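Local coordinates for protein copper-transporting ATPase RAN1 (Arabidopsis thaliana, PDB 3DXS) that probably uses ATP to pump copper across membranes, with a small metal-binding domain of ferredoxin-like fold at its amino-terminal end, at residues K3-V8 with R41-F46; N26-F31 with P48-E53. The protein carries 1 engineered substitution. All blocks are in the same frame, centred on the assembly; numbering follows the deposited sequence.

Overall arrangement
Both contacts belong to one heavy-metal-associated domain, a four-stranded antiparallel sheet backed by two helices. Contact 1 pairs strands 2-9 and 41-46 in the middle of the sheet: a ladder of backbone hydrogen bonds, an apolar layer against helix 53-63, and an opposite face of mostly charged and amide groups. Contact 2 lies about 12 Å away, centre to centre, on the surface, where the turn before strand 30-36 meets the loop 48-53 that leaves strand 41-46; small apolar contacts hold it together. The two touch directly. Strands 30-36 and 41-46 are sheet neighbours, Phe31 N probably bonding to Val45 O, and the Phe46 ring packs on Val51.

Contact 1 (K3-V8 with R41-F46); sequences KIQVGV and RADVVF
Ile4 and Val6 pair with Val44 and Ala42 on the two central strands of the ferredoxin-like sheet, the scaffold of heavy-metal-associated domains. Both are antiparallel hydrogen-bonded pairs, so four short N-H...O=C bonds join the backbones, and the CA-H groups of Lys3, Asp43 and Arg41 also point at the carbonyl oxygens of Val44, Ile4 and Val6, which already accept an N-H each. Strand 2-9 is also bonded along its other side to the chain's last strand, 66-72.

On the face carrying Ile4, Val6, Ala42 and Val44, large and small residues interlock. Val8 CG2 fits over the low methyl of Ala42, with CG2 to CB 4.0 Å, while Val6 leans over the Ala42 carbonyl. Ile4 has its CG1 branch between backbone N and carbonyl carbon (chi1 55°), and CG1, CG2 and CD1 gather round one corner of the Phe46 ring, CG1 to CE1 being 3.8 Å. Ile56 and Ile60 of helix 53-63 close this layer.

The other face is mostly polar, with Val45 as its apolar member. The Arg41 chain bends at chi2 (-87°) and again at chi3, and lays its guanidinium against the Gln5 amide in an offset stack, the planes 11° apart, with Arg41 NH2 3.3 Å from Gln5 CD. Asp43 sits at the guanidinium edge and is gripped side-on: Arg41 NE reaches the syn lone pair of Asp43 OD1 at 2.8 Å, and Arg41 NH2 meets Asp43 OD2 at 3.0 Å. This two-pronged salt bridge fixes the plate on which Gln5 rests; Gln5 NE2 itself bonds to Glu73.

Lys3 stretches out fully, its CG 3.8 Å from Val45 CG2, and slants across Asp43 CB. Its ammonium forms a salt bridge with Glu73 and donates a hydrogen bond from Lys3 NZ to a water 2.8 Å away, which in turn donates to Asp43 OD2 at 3.0 Å.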
ATOM      1  N   LYS A   3      -3.983   9.851   4.297  1.00  8.97           N
ATOM      2  CA  LYS A   3      -4.117   8.394   4.456  1.00  8.69           C
ATOM      3  C   LYS A   3      -5.097   7.814   3.455  1.00  8.81           C
ATOM      4  O   LYS A   3      -6.213   8.298   3.307  1.00  9.20           O
ATOM      5  CB  LYS A   3      -4.564   8.035   5.881  1.00  8.59           C
ATOM      6  CG  LYS A   3      -4.613   6.532   6.162  1.00  8.49           C
ATOM      7  CD  LYS A   3      -5.065   6.237   7.585  1.00  9.71           C
ATOM      8  CE  LYS A   3      -5.045   4.744   7.922  1.00 10.64           C
ATOM      9  NZ  LYS A   3      -5.674   4.440   9.261  1.00 10.50           N
ATOM     10  N   ILE A   4      -4.644   6.779   2.768  1.00  8.70           N
ATOM     11  CA  ILE A   4      -5.472   6.057   1.768  1.00  8.71           C
ATOM     12  C   ILE A   4      -5.615   4.585   2.117  1.00  8.41           C
ATOM     13  O   ILE A   4      -4.760   3.982   2.758  1.00  8.78           O
ATOM     14  CB  ILE A   4      -4.963   6.193   0.312  1.00  8.79           C
ATOM     15  CG1 ILE A   4      -3.493   5.758   0.184  1.00  8.29           C
ATOM     16  CG2 ILE A   4      -5.189   7.596  -0.174  1.00  9.90           C
ATOM     17  CD1 ILE A   4      -2.914   5.874  -1.202  1.00  7.68           C
ATOM     18  N   GLN A   5      -6.742   4.046   1.684  1.00  8.44           N
ATOM     19  CA  GLN A   5      -7.043   2.623   1.770  1.00  8.24           C
ATOM     20  C   GLN A   5      -6.932   2.024   0.393  1.00  8.47           C
ATOM     21  O   GLN A   5      -7.698   2.338  -0.504  1.00  8.70           O
ATOM     22  CB  GLN A   5      -8.458   2.417   2.328  1.00  8.38           C
ATOM     23  CG  GLN A   5      -8.664   3.075   3.673  1.00  7.83           C
ATOM     24  CD  GLN A   5     -10.109   3.053   4.162  1.00  9.33           C
ATOM     25  OE1 GLN A   5     -11.020   2.602   3.457  1.00 10.28           O
ATOM     26  NE2 GLN A   5     -10.322   3.545   5.382  1.00  7.55           N
ATOM     27  N   VAL A   6      -5.919   1.188   0.230  1.00  8.45           N
ATOM     28  CA  VAL A   6      -5.611   0.570  -1.057  1.00  8.43           C
ATOM     29  C   VAL A   6      -6.079  -0.870  -1.081  1.00  8.24           C
ATOM     30  O   VAL A   6      -5.862  -1.642  -0.153  1.00  8.80           O
ATOM     31  CB  VAL A   6      -4.087   0.625  -1.350  1.00  8.25           C
ATOM     32  CG1 VAL A   6      -3.800   0.225  -2.778  1.00  8.21           C
ATOM     33  CG2 VAL A   6      -3.533   2.010  -1.071  1.00  8.72           C
ATOM     34  N   GLY A   7      -6.739  -1.220  -2.168  1.00  8.80           N
ATOM     35  CA  GLY A   7      -7.121  -2.605  -2.412  1.00  8.94           C
ATOM     36  C   GLY A   7      -5.959  -3.322  -3.061  1.00  8.93           C
ATOM     37  O   GLY A   7      -5.296  -2.792  -3.946  1.00  8.96           O
ATOM     38  N   VAL A   8      -5.711  -4.529  -2.577  1.00  9.28           N
ATOM     39  CA  VAL A   8      -4.652  -5.381  -3.100  1.00  9.78           C
ATOM     40  C   VAL A   8      -5.156  -6.796  -3.328  1.00 10.11           C
ATOM     41  O   VAL A   8      -5.739  -7.409  -2.434  1.00 11.08           O
ATOM     42  CB  VAL A   8      -3.469  -5.439  -2.122  1.00  9.48           C
ATOM     43  CG1 VAL A   8      -2.302  -6.234  -2.732  1.00 10.28           C
ATOM     44  CG2 VAL A   8      -3.047  -4.016  -1.687  1.00  9.55           C
ATOM     45  N   ARG A  41      -6.410  -5.446   1.858  1.00  8.43           N
ATOM     46  CA  ARG A  41      -6.185  -4.030   2.188  1.00  8.23           C
ATOM     47  C   ARG A  41      -4.776  -3.685   2.590  1.00  7.87           C
ATOM     48  O   ARG A  41      -4.103  -4.416   3.291  1.00  8.27           O
ATOM     49  CB  ARG A  41      -7.131  -3.612   3.321  1.00  8.85           C
ATOM     50  CG  ARG A  41      -8.533  -3.236   2.861  1.00  9.48           C
ATOM     51  CD  ARG A  41      -8.635  -1.759   2.475  1.00  9.86           C
ATOM     52  NE  ARG A  41      -8.472  -0.901   3.636  1.00 10.30           N
ATOM     53  CZ  ARG A  41      -9.463  -0.559   4.459  1.00 11.10           C
ATOM     54  NH1 ARG A  41     -10.712  -0.981   4.245  1.00 11.23           N
ATOM     55  NH2 ARG A  41      -9.211   0.204   5.500  1.00 11.26           N
ATOM     56  N   ALA A  42      -4.360  -2.528   2.112  1.00  7.68           N
ATOM     57  CA  ALA A  42      -3.160  -1.852   2.586  1.00  7.55           C
ATOM     58  C   ALA A  42      -3.480  -0.392   2.843  1.00  7.74           C
ATOM     59  O   ALA A  42      -3.841   0.359   1.938  1.00  8.17           O
ATOM     60  CB  ALA A  42      -2.008  -1.990   1.554  1.00  7.27           C
ATOM     61  N   ASP A  43      -3.356  -0.029   4.101  1.00  8.49           N
ATOM     62  CA  ASP A  43      -3.636   1.325   4.566  1.00  8.58           C
ATOM     63  C   ASP A  43      -2.333   2.093   4.701  1.00  8.36           C
ATOM     64  O   ASP A  43      -1.418   1.704   5.419  1.00  9.39           O
ATOM     65  CB  ASP A  43      -4.408   1.278   5.876  1.00  8.84           C
ATOM     66  CG  ASP A  43      -5.793   0.727   5.694  1.00  9.14           C
ATOM     67  OD1 ASP A  43      -6.197   0.552   4.533  1.00 10.02           O
ATOM     68  OD2 ASP A  43      -6.466   0.462   6.711  1.00 11.58           O
ATOM     69  N   VAL A  44      -2.258   3.188   3.967  1.00  8.13           N
ATOM     70  CA  VAL A  44      -1.002   3.928   3.804  1.00  7.91           C
ATOM     71  C   VAL A  44      -1.107   5.401   4.164  1.00  7.82           C
ATOM     72  O   VAL A  44      -1.922   6.155   3.635  1.00  7.79           O
ATOM     73  CB  VAL A  44      -0.467   3.781   2.347  1.00  7.61           C
ATOM     74  CG1 VAL A  44       0.904   4.418   2.202  1.00  7.91           C
ATOM     75  CG2 VAL A  44      -0.424   2.300   1.926  1.00  8.09           C
ATOM     76  N   VAL A  45      -0.239   5.771   5.086  1.00  7.57           N
ATOM     77  CA  VAL A  45      -0.061   7.158   5.528  1.00  8.02           C
ATOM     78  C   VAL A  45       1.166   7.713   4.826  1.00  8.03           C
ATOM     79  O   VAL A  45       2.242   7.133   4.898  1.00  7.94           O
ATOM     80  CB  VAL A  45       0.101   7.254   7.050  1.00  8.03           C
ATOM     81  CG1 VAL A  45       0.331   8.694   7.458  1.00  8.47           C
ATOM     82  CG2 VAL A  45      -1.139   6.681   7.770  1.00  8.05           C
ATOM     83  N   PHE A  46       0.972   8.800   4.092  1.00  8.26           N
ATOM     84  CA  PHE A  46       2.021   9.319   3.209  1.00  8.51           C
ATOM     85  C   PHE A  46       2.012  10.838   3.119  1.00  8.60           C
ATOM     86  O   PHE A  46       1.006  11.491   3.366  1.00  8.08           O
ATOM     87  CB  PHE A  46       1.887   8.722   1.791  1.00  8.26           C
ATOM     88  CG  PHE A  46       0.656   9.201   1.028  1.00  9.67           C
ATOM     89  CD1 PHE A  46      -0.566   8.600   1.223  1.00  9.69           C
ATOM     90  CD2 PHE A  46       0.727  10.241   0.125  1.00  9.95           C
ATOM     91  CE1 PHE A  46      -1.688   9.044   0.544  1.00 10.67           C
ATOM     92  CE2 PHE A  46      -0.387  10.672  -0.565  1.00 10.21           C
ATOM     93  CZ  PHE A  46      -1.592  10.072  -0.353  1.00 11.45           C
TER
HETATM   94  O   HOH W   1      -5.325   1.698   9.178  1.00 18.48           O

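Contact 2 (N26-F31 with P48-E53); sequences NVNGVF and PNLVKE
Leu50 and Val51 lean against a type II beta turn running from Val27 to Val30, which is closed by a bond from Val30 N to Val27 O of 3.0 Å. The segment 48-53 starts at Pro48, which points away from the turn and touches Arg2 of strand 2-9. Asn49 follows, its backbone N held by the Asp47 carboxylate, and the loop then bends to deliver two apolar residues to the contact.

Leu50 comes first. Its CB lies 3.7 Å from Gly29 CA, and both its methyls face the amide oxygen of Asn28 from one side, CD2 being 3.9 Å from OD1. Gly29, at a positive phi of 105°, offers a bare CA against which Leu50 CB packs directly.

Val51 goes deeper. Its CB sits 3.5 Å from Asn28 O, and its methyls divide between the two ends of the turn. A chi1 of 65° sets CG1 between the backbone N and carbonyl carbon and leaves CG2 anti to the N, where it meets Val27 CG1 at 3.7 Å, the two valines crossing at about a right angle; CG1 lies beside the backbone of Gly29 and, more loosely, near Val30 CG2.

Lys52 then takes the N-cap position, its backbone N bonded to the Asp55 carboxylate, and Glu53 opens helix 53-63. The contact thus joins two loops at one end of the sheet: Gly29 bonds through its backbone to Asp47 just past strand 41-46, Val27 rests on Glu59, and Val51 touches both Phe46 of strand 41-46 and Ile56 of helix 53-63.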
ATOM      1  N   ASN A  26       9.474   1.182   1.674  1.00 11.03           N
ATOM      2  CA  ASN A  26      10.618   1.574   0.851  1.00 11.40           C
ATOM      3  C   ASN A  26      10.273   2.678  -0.131  1.00 11.60           C
ATOM      4  O   ASN A  26      11.125   3.162  -0.858  1.00 14.22           O
ATOM      5  CB  ASN A  26      11.216   0.385   0.111  1.00 11.70           C
ATOM      6  CG  ASN A  26      12.204  -0.388   0.963  1.00 11.11           C
ATOM      7  OD1 ASN A  26      12.553   0.035   2.062  1.00 12.13           O
ATOM      8  ND2 ASN A  26      12.656  -1.524   0.459  1.00 11.09           N
ATOM      9  N   VAL A  27       9.018   3.079  -0.138  1.00 10.97           N
ATOM     10  CA  VAL A  27       8.586   4.190  -1.001  1.00 10.14           C
ATOM     11  C   VAL A  27       8.843   5.512  -0.278  1.00  9.95           C
ATOM     12  O   VAL A  27       8.295   5.768   0.779  1.00  9.88           O
ATOM     13  CB  VAL A  27       7.088   4.075  -1.393  1.00  9.74           C
ATOM     14  CG1 VAL A  27       6.620   5.280  -2.212  1.00  9.46           C
ATOM     15  CG2 VAL A  27       6.829   2.798  -2.170  1.00  9.32           C
ATOM     16  N   ASN A  28       9.704   6.343  -0.851  1.00 10.13           N
ATOM     17  CA  ASN A  28      10.010   7.649  -0.225  1.00 10.41           C
ATOM     18  C   ASN A  28       8.735   8.449  -0.065  1.00 10.53           C
ATOM     19  O   ASN A  28       8.003   8.656  -1.015  1.00 11.35           O
ATOM     20  CB  ASN A  28      11.013   8.466  -1.055  1.00 10.49           C
ATOM     21  CG  ASN A  28      11.527   9.687  -0.312  1.00 10.90           C
ATOM     22  OD1 ASN A  28      11.426  10.822  -0.799  1.00 14.80           O
ATOM     23  ND2 ASN A  28      12.078   9.465   0.873  1.00  9.80           N
ATOM     24  N   GLY A  29       8.485   8.873   1.161  1.00 10.80           N
ATOM     25  CA  GLY A  29       7.299   9.660   1.513  1.00 10.58           C
ATOM     26  C   GLY A  29       6.227   8.884   2.259  1.00 10.78           C
ATOM     27  O   GLY A  29       5.309   9.457   2.842  1.00 10.77           O
ATOM     28  N   VAL A  30       6.335   7.567   2.222  1.00 10.41           N
ATOM     29  CA  VAL A  30       5.423   6.723   3.009  1.00 10.45           C
ATOM     30  C   VAL A  30       5.885   6.677   4.453  1.00 10.97           C
ATOM     31  O   VAL A  30       7.033   6.321   4.746  1.00 11.43           O
ATOM     32  CB  VAL A  30       5.296   5.297   2.424  1.00 10.25           C
ATOM     33  CG1 VAL A  30       4.568   4.367   3.396  1.00  9.68           C
ATOM     34  CG2 VAL A  30       4.592   5.373   1.084  1.00  9.64           C
ATOM     35  N   PHE A  31       4.971   7.047   5.349  1.00 11.00           N
ATOM     36  CA  PHE A  31       5.258   7.107   6.793  1.00 11.33           C
ATOM     37  C   PHE A  31       4.879   5.825   7.503  1.00 10.80           C
ATOM     38  O   PHE A  31       5.598   5.347   8.377  1.00 10.95           O
ATOM     39  CB  PHE A  31       4.558   8.305   7.453  1.00 11.55           C
ATOM     40  CG  PHE A  31       4.646   8.305   8.955  1.00 12.66           C
ATOM     41  CD1 PHE A  31       5.819   8.695   9.590  1.00 13.65           C
ATOM     42  CD2 PHE A  31       3.570   7.908   9.740  1.00 12.87           C
ATOM     43  CE1 PHE A  31       5.921   8.688  10.978  1.00 13.91           C
ATOM     44  CE2 PHE A  31       3.665   7.904  11.131  1.00 13.48           C
ATOM     45  CZ  PHE A  31       4.844   8.295  11.749  1.00 14.60           C
ATOM     46  N   PRO A  48       2.090  13.764   0.683  1.00  9.88           N
ATOM     47  CA  PRO A  48       1.762  14.006  -0.724  1.00 10.45           C
ATOM     48  C   PRO A  48       2.763  14.881  -1.457  1.00 10.70           C
ATOM     49  O   PRO A  48       2.754  14.943  -2.682  1.00 11.00           O
ATOM     50  CB  PRO A  48       0.387  14.685  -0.677  1.00 10.63           C
ATOM     51  CG  PRO A  48       0.125  14.995   0.712  1.00 10.73           C
ATOM     52  CD  PRO A  48       1.024  14.214   1.591  1.00 10.28           C
ATOM     53  N   ASN A  49       3.655  15.505  -0.703  1.00 10.89           N
ATOM     54  CA  ASN A  49       4.718  16.314  -1.326  1.00 11.27           C
ATOM     55  C   ASN A  49       5.754  15.409  -1.957  1.00 11.57           C
ATOM     56  O   ASN A  49       6.467  15.801  -2.872  1.00 12.09           O
ATOM     57  CB  ASN A  49       5.402  17.261  -0.338  1.00 11.38           C
ATOM     58  CG  ASN A  49       4.606  18.530  -0.088  1.00 12.13           C
ATOM     59  OD1 ASN A  49       3.436  18.644  -0.462  1.00 13.27           O
ATOM     60  ND2 ASN A  49       5.247  19.499   0.541  1.00 12.12           N
ATOM     61  N   LEU A  50       5.814  14.183  -1.453  1.00 11.53           N
ATOM     62  CA  LEU A  50       6.894  13.239  -1.807  1.00 11.52           C
ATOM     63  C   LEU A  50       6.414  12.040  -2.606  1.00 12.09           C
ATOM     64  O   LEU A  50       7.189  11.340  -3.243  1.00 12.43           O
ATOM     65  CB  LEU A  50       7.620  12.746  -0.557  1.00 11.31           C
ATOM     66  CG  LEU A  50       8.487  13.799   0.146  1.00 10.51           C
ATOM     67  CD1 LEU A  50       9.094  13.246   1.435  1.00 10.41           C
ATOM     68  CD2 LEU A  50       9.568  14.294  -0.808  1.00 10.65           C
ATOM     69  N   VAL A  51       5.125  11.802  -2.540  1.00 12.38           N
ATOM     70  CA  VAL A  51       4.544  10.639  -3.222  1.00 12.80           C
ATOM     71  C   VAL A  51       3.051  10.778  -3.320  1.00 13.28           C
ATOM     72  O   VAL A  51       2.402  11.405  -2.498  1.00 13.07           O
ATOM     73  CB  VAL A  51       4.950   9.304  -2.515  1.00 12.76           C
ATOM     74  CG1 VAL A  51       4.379   9.207  -1.108  1.00 12.98           C
ATOM     75  CG2 VAL A  51       4.533   8.096  -3.347  1.00 12.95           C
ATOM     76  N   LYS A  52       2.511  10.198  -4.372  0.50 13.67           N
ATOM     77  CA  LYS A  52       1.060  10.204  -4.563  0.50 14.28           C
ATOM     78  C   LYS A  52       0.503   8.805  -4.725  0.50 14.30           C
ATOM     79  O   LYS A  52       1.224   7.817  -4.768  0.50 14.06           O
ATOM     80  CB  LYS A  52       0.650  11.102  -5.732  0.50 14.53           C
ATOM     81  CG  LYS A  52       0.848  12.616  -5.469  0.50 15.60           C
ATOM     82  CD  LYS A  52       0.237  13.077  -4.131  0.50 16.00           C
ATOM     83  CE  LYS A  52      -0.209  14.548  -4.165  0.50 17.01           C
ATOM     84  NZ  LYS A  52       0.852  15.503  -4.604  0.50 16.13           N
ATOM     85  N   GLU A  53      -0.815   8.767  -4.794  1.00 14.44           N
ATOM     86  CA  GLU A  53      -1.567   7.510  -4.761  0.75 14.79           C
ATOM     87  C   GLU A  53      -1.123   6.546  -5.845  1.00 14.52           C
ATOM     88  O   GLU A  53      -0.993   5.340  -5.625  1.00 14.13           O
ATOM     89  CB  GLU A  53      -3.077   7.778  -4.836  0.75 15.33           C
ATOM     90  CG  GLU A  53      -3.601   8.278  -3.507  0.75 16.82           C
ATOM     91  CD  GLU A  53      -4.881   9.070  -3.607  0.75 19.55           C
ATOM     92  OE1 GLU A  53      -5.798   8.620  -4.330  0.75 20.57           O
ATOM     93  OE2 GLU A  53      -4.965  10.137  -2.947  0.75 20.27           O
TER